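Local coordinates for angiopoietin-related protein 6 (Homo sapiens, PDB 6Y43), which is a secreted angiopoietin-like growth factor whose fibrinogen-like globe domain probably serves in recognition of partner molecules at the cell surface, at residues Phe62-Trp65 with Gln66-Lys69; Glu84-Tyr87 with Gln88-Arg92; Tyr190-Arg193 with Tyr194-Val198. All coordinates share one frame; numbering follows the deposited sequence.

Overall arrangement
From the N terminus the three contacts come in series, none nested in or crossing another, and each is a local one within a continuous stretch. Interaction 1 caps helix 65-70, which follows the loop after strand 48-54. Interaction 2 runs along helix 83-90 to its C-terminal end, before strand 95-102. The two meet through Lys69 O and Glu84 N, a probable hydrogen bond of 3.0 Å that joins the helices by their backbones. Interaction 3 folds part of the long loop between helix 162-166 and strand 212-219. Its nearest atoms are about 9 Å from interaction 1 and about 17 Å from interaction 2, which lies across the chain's centre.

Interaction 1: residues Phe62-Trp65 with Gln66-Lys69; sequences FTTW and QHYK. With EDO (1,2-ethanediol), chain D.
Thr63 and Thr64 meet the first turn of a helix with their side chains and carbonyl oxygens. At Gln66 the approach is slight: of its side chain only CB comes near, 3.8 Å from Thr64 OG1. His67 is gripped more closely. Its backbone N donates to Thr64 OG1 (2.9 Å, N-H...O angle 153°), a capping bond made possible by a Thr64 chi1 of 68°, which tucks the hydroxyl between its own N and carbonyl carbon. The imidazole stands close to both threonine hydroxyls, with ND1 2.8 Å from Thr64 OG1 and 3.2 Å from Thr63 OG1. Tyr68 sends its N-H almost straight to Thr64 O (2.9 Å, 167°), opening the helical bond series. Its ring crosses the Thr63 side chain, CE2 resting 3.7 Å from CG2, and Thr63 O lies in the ring plane at the edge. The phenol oxygen is held outside the contact by Phe61 O and Gly169 N, which fixes the ring's far end. Lys69 N then donates to Trp65 O at 2.8 Å. Its extended chain leads to a salt bridge with Glu121, whose other carboxylate oxygen accepts from Trp65 NE1, so one acid holds both side chains. A 1,2-ethanediol, probably from the crystallisation liquor, donates from O2 to Thr63 O and lays C2 over a face of the Phe62 ring. Together, the Thr64 hydroxyl bond to N of the third residue on and the i to i+4 backbone bonds that follow define a threonine N-cap, here starting helix 65-70 of the fibrinogen-like globe.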
ATOM      1  N   PHE A  62      10.046  -6.999  -7.050  1.00 10.87           N
ATOM      2  CA  PHE A  62       9.883  -8.314  -7.687  1.00 14.31           C
ATOM      3  C   PHE A  62      10.534  -9.359  -6.784  1.00 15.91           C
ATOM      4  O   PHE A  62      11.659  -9.794  -7.001  1.00 17.35           O
ATOM      5  CB  PHE A  62      10.498  -8.320  -9.081  1.00 14.31           C
ATOM      6  CG  PHE A  62      10.213  -9.589  -9.863  1.00 15.18           C
ATOM      7  CD1 PHE A  62       8.957  -9.818 -10.349  1.00 12.12           C
ATOM      8  CD2 PHE A  62      11.204 -10.549 -10.078  1.00 22.03           C
ATOM      9  CE1 PHE A  62       8.657 -10.975 -11.081  1.00 15.00           C
ATOM     10  CE2 PHE A  62      10.917 -11.725 -10.787  1.00 21.46           C
ATOM     11  CZ  PHE A  62       9.640 -11.929 -11.289  1.00 19.18           C
ATOM     12  N   THR A  63       9.822  -9.759  -5.728  1.00 14.80           N
ATOM     13  CA  THR A  63      10.446 -10.583  -4.691  1.00 15.65           C
ATOM     14  C   THR A  63       9.487 -11.671  -4.215  1.00 16.96           C
ATOM     15  O   THR A  63       8.373 -11.787  -4.701  1.00 17.81           O
ATOM     16  CB  THR A  63      10.935  -9.721  -3.520  1.00 19.22           C
ATOM     17  OG1 THR A  63      11.676 -10.527  -2.593  1.00 19.43           O
ATOM     18  CG2 THR A  63       9.790  -9.059  -2.795  1.00 13.25           C
ATOM     19  N   THR A  64       9.946 -12.441  -3.221  1.00 18.66           N
ATOM     20  CA  THR A  64       9.359 -13.728  -2.852  1.00 22.45           C
ATOM     21  C   THR A  64       8.044 -13.571  -2.095  1.00 18.73           C
ATOM     22  O   THR A  64       7.811 -12.574  -1.407  1.00 14.82           O
ATOM     23  CB  THR A  64      10.314 -14.541  -1.962  1.00 17.45           C
ATOM     24  OG1 THR A  64      10.463 -13.926  -0.677  1.00 23.45           O
ATOM     25  CG2 THR A  64      11.702 -14.673  -2.594  1.00 27.99           C
ATOM     26  N   TRP A  65       7.202 -14.608  -2.182  1.00 17.49           N
ATOM     27  CA  TRP A  65       6.023 -14.682  -1.320  1.00 13.73           C
ATOM     28  C   TRP A  65       6.404 -14.446   0.139  1.00 13.69           C
ATOM     29  O   TRP A  65       5.760 -13.675   0.846  1.00 13.69           O
ATOM     30  CB  TRP A  65       5.323 -16.042  -1.473  1.00 13.37           C
ATOM     31  CG  TRP A  65       4.184 -16.205  -0.517  1.00 11.40           C
ATOM     32  CD1 TRP A  65       4.210 -16.861   0.675  1.00 13.00           C
ATOM     33  CD2 TRP A  65       2.842 -15.693  -0.665  1.00 14.21           C
ATOM     34  NE1 TRP A  65       2.986 -16.786   1.281  1.00 11.88           N
ATOM     35  CE2 TRP A  65       2.123 -16.080   0.476  1.00 13.28           C
ATOM     36  CE3 TRP A  65       2.182 -14.946  -1.658  1.00 11.97           C
ATOM     37  CZ2 TRP A  65       0.771 -15.758   0.654  1.00 11.39           C
ATOM     38  CZ3 TRP A  65       0.840 -14.638  -1.479  1.00 12.17           C
ATOM     39  CH2 TRP A  65       0.154 -15.025  -0.332  1.00 16.38           C
ATOM     40  N   GLN A  66       7.467 -15.095   0.610  1.00 16.27           N
ATOM     41  CA  GLN A  66       7.848 -14.914   2.008  1.00 12.73           C
ATOM     42  C   GLN A  66       8.145 -13.447   2.320  1.00 12.78           C
ATOM     43  O   GLN A  66       7.843 -12.961   3.417  1.00 12.95           O
ATOM     44  CB  GLN A  66       9.059 -15.784   2.332  1.00 20.29           C
ATOM     45  CG  GLN A  66       9.554 -15.667   3.780  1.00 22.47           C
ATOM     46  CD  GLN A  66       8.465 -15.947   4.809  1.00 24.68           C
ATOM     47  OE1 GLN A  66       7.646 -16.847   4.635  1.00 34.88           O
ATOM     48  NE2 GLN A  66       8.456 -15.172   5.883  1.00 30.65           N
ATOM     49  N   HIS A  67       8.797 -12.744   1.391  1.00 14.89           N
ATOM     50  CA  HIS A  67       9.080 -11.326   1.626  1.00 12.77           C
ATOM     51  C   HIS A  67       7.799 -10.502   1.574  1.00 10.69           C
ATOM     52  O   HIS A  67       7.604  -9.605   2.399  1.00 10.19           O
ATOM     53  CB  HIS A  67      10.119 -10.818   0.625  1.00 12.74           C
ATOM     54  CG  HIS A  67      11.521 -11.229   0.969  1.00 20.01           C
ATOM     55  ND1 HIS A  67      12.294 -12.009   0.138  1.00 28.37           N
ATOM     56  CD2 HIS A  67      12.262 -11.018   2.078  1.00 24.96           C
ATOM     57  CE1 HIS A  67      13.463 -12.242   0.712  1.00 24.49           C
ATOM     58  NE2 HIS A  67      13.469 -11.651   1.892  1.00 33.10           N
ATOM     59  N   TYR A  68       6.890 -10.803   0.643  1.00  9.65           N
ATOM     60  CA  TYR A  68       5.605 -10.110   0.645  1.00 11.60           C
ATOM     61  C   TYR A  68       4.818 -10.396   1.919  1.00  9.48           C
ATOM     62  O   TYR A  68       4.074  -9.527   2.395  1.00 11.83           O
ATOM     63  CB  TYR A  68       4.783 -10.487  -0.612  1.00  8.76           C
ATOM     64  CG  TYR A  68       5.055  -9.510  -1.722  1.00  9.54           C
ATOM     65  CD1 TYR A  68       4.484  -8.237  -1.699  1.00  9.99           C
ATOM     66  CD2 TYR A  68       5.946  -9.801  -2.737  1.00 10.88           C
ATOM     67  CE1 TYR A  68       4.775  -7.291  -2.664  1.00  9.22           C
ATOM     68  CE2 TYR A  68       6.235  -8.863  -3.716  1.00  9.31           C
ATOM     69  CZ  TYR A  68       5.660  -7.599  -3.666  1.00  9.92           C
ATOM     70  OH  TYR A  68       5.941  -6.651  -4.612  1.00 10.19           O
ATOM     71  N   LYS A  69       4.954 -11.603   2.480  1.00  9.44           N
ATOM     72  CA  LYS A  69       4.247 -11.905   3.722  1.00  8.72           C
ATOM     73  C   LYS A  69       4.854 -11.155   4.908  1.00 10.51           C
ATOM     74  O   LYS A  69       4.130 -10.570   5.724  1.00 10.28           O
ATOM     75  CB  LYS A  69       4.260 -13.419   3.989  1.00 10.19           C
ATOM     76  CG  LYS A  69       3.598 -13.819   5.301  1.00 12.54           C
ATOM     77  CD  LYS A  69       3.586 -15.329   5.490  1.00 16.44           C
ATOM     78  CE  LYS A  69       3.147 -15.690   6.906  1.00 18.87           C
ATOM     79  NZ  LYS A  69       3.436 -17.120   7.199  1.00 22.27           N
TER
HETATM   80  C1  EDO D 503       6.679 -10.878  -7.613  1.00 10.28           C
HETATM   81  O1  EDO D 503       5.447 -11.488  -8.013  1.00 15.58           O
HETATM   82  C2  EDO D 503       7.810 -11.904  -7.736  1.00 18.27           C
HETATM   83  O2  EDO D 503       7.528 -12.998  -6.847  1.00 16.28           O

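Interaction 2: residues Glu84-Tyr87 with Gln88-Arg92; sequences EPVY and QLTSR
Glu84 and Gln88, one helical turn apart, are joined at their polar ends: Gln88 NE2 donates to Glu84 OE2 at 2.8 Å. The meeting is skewed, since the carboxylate and amide planes stand 44° apart and the nitrogen reaches the anti side of OE2 from well outside the carboxylate plane. Both chains bend at chi2; Gln88 CG sits beside its backbone N, opposite the carbonyl carbon (chi1 -65°), and the bend brings the amide back toward Glu84. The Glu84 carboxylate has a further partner, Tyr125 OH, at OE1. The same amide stands nearly upright to the Tyr87 ring (79° between planes), with NE2 3.5 Å from CD2. Ser91 CB lies above one face of that ring, displaced toward its rim, while Ser91 OG turns back to Gln88 O.

Thr90 closes the helix on its buried side. Its N and OG1 both donate to Val86 O, each at 2.9 Å but from opposite faces of the carbonyl plane, so one acceptor takes the backbone bond and the hydroxyl together. Thr90 CG2 also packs on Val86 CG1 at 4.0 Å. Water 1 donates to Tyr87 O and to Thr90 OG1 (2.7 Å), bridging the final turn, where the Ser91 N bond to Tyr87 O is weak. In the fold, Val86 and Thr90 pack on strand 108-118, Gln88 and Leu89 touch Val30 of strand 24-30, Tyr87 rests on Pro120 and Tyr125, and Glu84 bonds by its backbone to Lys69 of helix 65-70.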
ATOM      1  N   GLU A  84       1.210 -10.176   6.399  1.00  9.00           N
ATOM      2  CA  GLU A  84       0.834 -10.653   7.729  1.00 12.37           C
ATOM      3  C   GLU A  84       0.678  -9.479   8.684  1.00 10.27           C
ATOM      4  O   GLU A  84      -0.368  -9.378   9.346  1.00 10.53           O
ATOM      5  CB  GLU A  84       1.841 -11.693   8.225  1.00 13.13           C
ATOM      6  CG  GLU A  84       1.480 -12.279   9.605  1.00 14.45           C
ATOM      7  CD  GLU A  84       0.116 -12.990   9.628  1.00 15.97           C
ATOM      8  OE1 GLU A  84      -0.408 -13.358   8.545  1.00 13.11           O
ATOM      9  OE2 GLU A  84      -0.433 -13.185  10.743  1.00 16.33           O
ATOM     10  N   PRO A  85       1.638  -8.556   8.798  1.00 10.02           N
ATOM     11  CA  PRO A  85       1.391  -7.371   9.639  1.00 11.63           C
ATOM     12  C   PRO A  85       0.116  -6.618   9.261  1.00 11.32           C
ATOM     13  O   PRO A  85      -0.663  -6.205  10.132  1.00 11.59           O
ATOM     14  CB  PRO A  85       2.656  -6.525   9.415  1.00 13.24           C
ATOM     15  CG  PRO A  85       3.704  -7.500   8.981  1.00 13.63           C
ATOM     16  CD  PRO A  85       2.975  -8.556   8.186  1.00 11.31           C
ATOM     17  N   VAL A  86      -0.151  -6.453   7.972  1.00 11.16           N
ATOM     18  CA  VAL A  86      -1.349  -5.704   7.587  1.00  9.53           C
ATOM     19  C   VAL A  86      -2.611  -6.488   7.941  1.00  9.41           C
ATOM     20  O   VAL A  86      -3.623  -5.913   8.370  1.00 11.45           O
ATOM     21  CB  VAL A  86      -1.309  -5.340   6.089  1.00 10.56           C
ATOM     22  CG1 VAL A  86      -2.649  -4.732   5.666  1.00 11.74           C
ATOM     23  CG2 VAL A  86      -0.161  -4.401   5.794  1.00 11.49           C
ATOM     24  N   TYR A  87      -2.580  -7.809   7.748  1.00 11.05           N
ATOM     25  CA  TYR A  87      -3.668  -8.656   8.216  1.00 11.13           C
ATOM     26  C   TYR A  87      -3.909  -8.452   9.709  1.00 12.74           C
ATOM     27  O   TYR A  87      -5.047  -8.258  10.150  1.00 14.59           O
ATOM     28  CB  TYR A  87      -3.354 -10.130   7.918  1.00 11.29           C
ATOM     29  CG  TYR A  87      -4.279 -11.055   8.674  1.00 13.51           C
ATOM     30  CD1 TYR A  87      -5.619 -11.154   8.319  1.00 14.82           C
ATOM     31  CD2 TYR A  87      -3.821 -11.799   9.756  1.00 16.88           C
ATOM     32  CE1 TYR A  87      -6.475 -11.962   9.025  1.00 15.08           C
ATOM     33  CE2 TYR A  87      -4.681 -12.614  10.470  1.00 17.76           C
ATOM     34  CZ  TYR A  87      -6.005 -12.691  10.092  1.00 18.66           C
ATOM     35  OH  TYR A  87      -6.879 -13.500  10.782  1.00 26.41           O
ATOM     36  N   GLN A  88      -2.839  -8.494  10.504  1.00 12.74           N
ATOM     37  CA  GLN A  88      -2.990  -8.320  11.943  1.00 15.10           C
ATOM     38  C   GLN A  88      -3.612  -6.972  12.277  1.00 16.12           C
ATOM     39  O   GLN A  88      -4.499  -6.883  13.138  1.00 17.55           O
ATOM     40  CB  GLN A  88      -1.628  -8.467  12.618  1.00 14.53           C
ATOM     41  CG  GLN A  88      -1.025  -9.851  12.492  1.00 15.51           C
ATOM     42  CD  GLN A  88      -1.776 -10.863  13.296  1.00 28.30           C
ATOM     43  OE1 GLN A  88      -2.184 -10.585  14.426  1.00 29.58           O
ATOM     44  NE2 GLN A  88      -1.974 -12.055  12.725  1.00 31.85           N
ATOM     45  N   LEU A  89      -3.168  -5.915  11.605  1.00 11.70           N
ATOM     46  CA  LEU A  89      -3.701  -4.588  11.875  1.00 13.91           C
ATOM     47  C   LEU A  89      -5.162  -4.472  11.464  1.00 17.56           C
ATOM     48  O   LEU A  89      -5.956  -3.847  12.167  1.00 20.99           O
ATOM     49  CB  LEU A  89      -2.884  -3.531  11.139  1.00 13.46           C
ATOM     50  CG  LEU A  89      -1.509  -3.240  11.711  1.00 13.82           C
ATOM     51  CD1 LEU A  89      -0.785  -2.317  10.745  1.00 12.61           C
ATOM     52  CD2 LEU A  89      -1.658  -2.625  13.093  1.00 20.07           C
ATOM     53  N   THR A  90      -5.539  -5.041  10.322  1.00 13.14           N
ATOM     54  CA  THR A  90      -6.876  -4.802   9.800  1.00 17.04           C
ATOM     55  C   THR A  90      -7.868  -5.857  10.261  1.00 19.24           C
ATOM     56  O   THR A  90      -9.034  -5.806   9.859  1.00 25.33           O
ATOM     57  CB  THR A  90      -6.849  -4.739   8.267  1.00 14.64           C
ATOM     58  OG1 THR A  90      -6.427  -5.991   7.719  1.00 17.53           O
ATOM     59  CG2 THR A  90      -5.909  -3.654   7.812  1.00 19.68           C
ATOM     60  N   SER A  91      -7.409  -6.823  11.063  1.00 21.82           N
ATOM     61  CA  SER A  91      -8.238  -7.826  11.721  1.00 29.84           C
ATOM     62  C   SER A  91      -8.865  -7.316  13.011  1.00 35.51           C
ATOM     63  O   SER A  91      -9.491  -8.098  13.735  1.00 41.47           O
ATOM     64  CB  SER A  91      -7.405  -9.074  12.038  1.00 26.08           C
ATOM     65  OG  SER A  91      -6.674  -8.897  13.245  1.00 30.53           O
ATOM     66  N   ARG A  92      -8.707  -6.030  13.312  1.00 36.08           N
ATOM     67  CA  ARG A  92      -9.193  -5.446  14.560  1.00 39.37           C
ATOM     68  C   ARG A  92      -9.821  -4.099  14.212  1.00 37.36           C
ATOM     69  O   ARG A  92      -9.112  -3.105  14.027  1.00 42.64           O
ATOM     70  CB  ARG A  92      -8.066  -5.296  15.572  1.00 37.88           C
TER
HETATM   71  O   HOH W   1      -7.588  -8.404   8.327  1.00 26.56           O

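Interaction 3: residues Tyr190-Arg193 with Tyr194-Val198; sequences YRSR and YQDGV. With EDO (1,2-ethanediol), chain E.
Ser192 OG lies at the inside of a chain reversal, where it accepts from Tyr194 N at 3.0 Å in a nearly straight bond (173°); a chi1 of 169° sets OG opposite the serine's own N and beside its carbonyl carbon. The motif just beyond is an inverse gamma turn centred on Gln195, set in a long irregular loop of the fibrinogen-like globe. Asp196 OD2 is also 3.0 Å from Ser192 OG, but whether the hydroxyl proton is spent on this carboxylate oxygen is not settled, because another acceptor competes for it. Across the turn, Tyr190 OH takes a weak bond from Asp196 N (3.1 Å) and donates to water 2, which in turn accepts weakly from Gly197 N. The Tyr190 ring and Asp196 carboxylate run past each other in opposite senses with planes only 15° apart, OD1 coming 3.3 Å from CE2.

On the outer side, Arg193 and Tyr194 lie side by side. Arg193 CB makes a CH-pi contact over the Tyr194 ring, 4.3 Å from its centroid, and the extended Arg193 chain carries the guanidinium over Tyr194 OH.

Farther out, His185 touches both Tyr190 and Asp196: its ring stacks on the first and its NE2 bonds OD1 of the second, holding the carboxylate in place. Tyr165 meets the Tyr194 ring, near which a buffer molecule is bound. Gln195, the central residue of the turn, accepts at OE1 from O2 of a 1,2-ethanediol at 2.8 Å.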
ATOM      1  N   TYR A 190       8.385   4.808 -20.454  1.00 18.37           N
ATOM      2  CA  TYR A 190       9.425   3.817 -20.380  1.00 16.17           C
ATOM      3  C   TYR A 190       9.247   2.874 -21.552  1.00 17.53           C
ATOM      4  O   TYR A 190       8.221   2.882 -22.237  1.00 17.21           O
ATOM      5  CB  TYR A 190       9.381   3.086 -19.042  1.00 18.22           C
ATOM      6  CG  TYR A 190       8.060   2.392 -18.786  1.00 16.04           C
ATOM      7  CD1 TYR A 190       6.983   3.061 -18.198  1.00 13.04           C
ATOM      8  CD2 TYR A 190       7.890   1.064 -19.140  1.00 18.39           C
ATOM      9  CE1 TYR A 190       5.789   2.404 -17.963  1.00 13.43           C
ATOM     10  CE2 TYR A 190       6.696   0.407 -18.921  1.00 15.42           C
ATOM     11  CZ  TYR A 190       5.652   1.079 -18.325  1.00 14.89           C
ATOM     12  OH  TYR A 190       4.472   0.412 -18.090  1.00 13.96           O
ATOM     13  N   ARG A 191      10.288   2.104 -21.803  1.00 21.71           N
ATOM     14  CA  ARG A 191      10.311   1.120 -22.863  1.00 20.29           C
ATOM     15  C   ARG A 191      10.136  -0.235 -22.206  1.00 20.55           C
ATOM     16  O   ARG A 191      10.965  -0.641 -21.392  1.00 22.19           O
ATOM     17  CB  ARG A 191      11.625   1.196 -23.632  1.00 27.10           C
ATOM     18  CG  ARG A 191      11.697   2.402 -24.559  1.00 31.61           C
ATOM     19  N   SER A 192       9.036  -0.894 -22.508  1.00 22.31           N
ATOM     20  CA  SER A 192       8.855  -2.254 -22.049  1.00 21.05           C
ATOM     21  C   SER A 192       7.842  -2.902 -22.962  1.00 20.45           C
ATOM     22  O   SER A 192       7.015  -2.228 -23.574  1.00 22.67           O
ATOM     23  CB  SER A 192       8.370  -2.340 -20.598  1.00 21.13           C
ATOM     24  OG  SER A 192       7.972  -3.678 -20.284  1.00 18.97           O
ATOM     25  N   ARG A 193       7.909  -4.218 -23.037  1.00 20.95           N
ATOM     26  CA  ARG A 193       6.898  -4.933 -23.782  1.00 20.84           C
ATOM     27  C   ARG A 193       5.582  -4.994 -23.027  1.00 24.20           C
ATOM     28  O   ARG A 193       4.544  -5.286 -23.630  1.00 21.44           O
ATOM     29  CB  ARG A 193       7.417  -6.327 -24.082  1.00 29.01           C
ATOM     30  CG  ARG A 193       6.616  -7.076 -25.060  1.00 29.57           C
ATOM     31  CD  ARG A 193       7.144  -8.452 -25.082  1.00 27.68           C
ATOM     32  NE  ARG A 193       6.182  -9.342 -25.697  1.00 26.69           N
ATOM     33  CZ  ARG A 193       6.437 -10.612 -25.974  1.00 30.87           C
ATOM     34  NH1 ARG A 193       7.627 -11.120 -25.674  1.00 26.98           N
ATOM     35  NH2 ARG A 193       5.505 -11.369 -26.543  1.00 30.93           N
ATOM     36  N   TYR A 194       5.588  -4.682 -21.734  1.00 17.19           N
ATOM     37  CA  TYR A 194       4.392  -4.815 -20.925  1.00 14.20           C
ATOM     38  C   TYR A 194       4.154  -3.556 -20.112  1.00 16.70           C
ATOM     39  O   TYR A 194       5.093  -2.842 -19.746  1.00 15.75           O
ATOM     40  CB  TYR A 194       4.494  -6.016 -19.977  1.00 13.89           C
ATOM     41  CG  TYR A 194       4.738  -7.330 -20.693  1.00 16.47           C
ATOM     42  CD1 TYR A 194       3.741  -7.898 -21.483  1.00 19.52           C
ATOM     43  CD2 TYR A 194       5.951  -7.990 -20.601  1.00 20.09           C
ATOM     44  CE1 TYR A 194       3.938  -9.073 -22.146  1.00 20.44           C
ATOM     45  CE2 TYR A 194       6.161  -9.184 -21.278  1.00 20.22           C
ATOM     46  CZ  TYR A 194       5.146  -9.716 -22.047  1.00 26.87           C
ATOM     47  OH  TYR A 194       5.316 -10.898 -22.728  1.00 25.64           O
ATOM     48  N   GLN A 195       2.875  -3.315 -19.822  1.00 14.67           N
ATOM     49  CA  GLN A 195       2.478  -2.303 -18.855  1.00 13.69           C
ATOM     50  C   GLN A 195       2.854  -2.821 -17.478  1.00 12.85           C
ATOM     51  O   GLN A 195       2.069  -3.518 -16.838  1.00 15.94           O
ATOM     52  CB  GLN A 195       0.985  -2.004 -18.945  1.00 14.83           C
ATOM     53  CG  GLN A 195       0.572  -1.523 -20.304  1.00 18.10           C
ATOM     54  CD  GLN A 195      -0.837  -0.956 -20.336  1.00 20.06           C
ATOM     55  OE1 GLN A 195      -1.682  -1.296 -19.511  1.00 22.40           O
ATOM     56  NE2 GLN A 195      -1.088  -0.091 -21.287  1.00 24.05           N
ATOM     57  N   ASP A 196       4.068  -2.517 -17.027  1.00 10.70           N
ATOM     58  CA  ASP A 196       4.599  -3.092 -15.809  1.00 10.52           C
ATOM     59  C   ASP A 196       4.982  -2.025 -14.804  1.00 10.15           C
ATOM     60  O   ASP A 196       5.516  -2.356 -13.743  1.00 10.79           O
ATOM     61  CB  ASP A 196       5.796  -3.989 -16.112  1.00 11.44           C
ATOM     62  CG  ASP A 196       6.971  -3.235 -16.728  1.00 13.50           C
ATOM     63  OD1 ASP A 196       7.021  -1.993 -16.634  1.00 12.56           O
ATOM     64  OD2 ASP A 196       7.850  -3.907 -17.305  1.00 15.93           O
ATOM     65  N   GLY A 197       4.620  -0.773 -15.063  1.00 10.02           N
ATOM     66  CA  GLY A 197       5.018   0.321 -14.206  1.00  8.07           C
ATOM     67  C   GLY A 197       4.124   0.486 -12.990  1.00  8.58           C
ATOM     68  O   GLY A 197       3.121  -0.195 -12.810  1.00  8.23           O
ATOM     69  N   VAL A 198       4.488   1.456 -12.167  1.00  6.74           N
ATOM     70  CA  VAL A 198       3.722   1.808 -10.981  1.00  7.39           C
ATOM     71  C   VAL A 198       2.547   2.663 -11.432  1.00  7.63           C
ATOM     72  O   VAL A 198       2.661   3.893 -11.522  1.00  8.23           O
ATOM     73  CB  VAL A 198       4.591   2.563  -9.961  1.00  7.11           C
ATOM     74  CG1 VAL A 198       3.751   2.994  -8.797  1.00  7.49           C
ATOM     75  CG2 VAL A 198       5.795   1.730  -9.510  1.00 10.25           C
TER
HETATM   76  C1  EDO E 504      -6.185  -0.175 -17.518  1.00 26.92           C
HETATM   77  O1  EDO E 504      -6.797  -1.421 -17.853  1.00 33.22           O
HETATM   78  C2  EDO E 504      -4.681  -0.372 -17.605  1.00 26.55           C
HETATM   79  O2  EDO E 504      -4.316  -0.567 -18.978  1.00 30.74           O
HETATM   80  O   HOH W   2       2.720   1.330 -16.554  1.00 13.30           O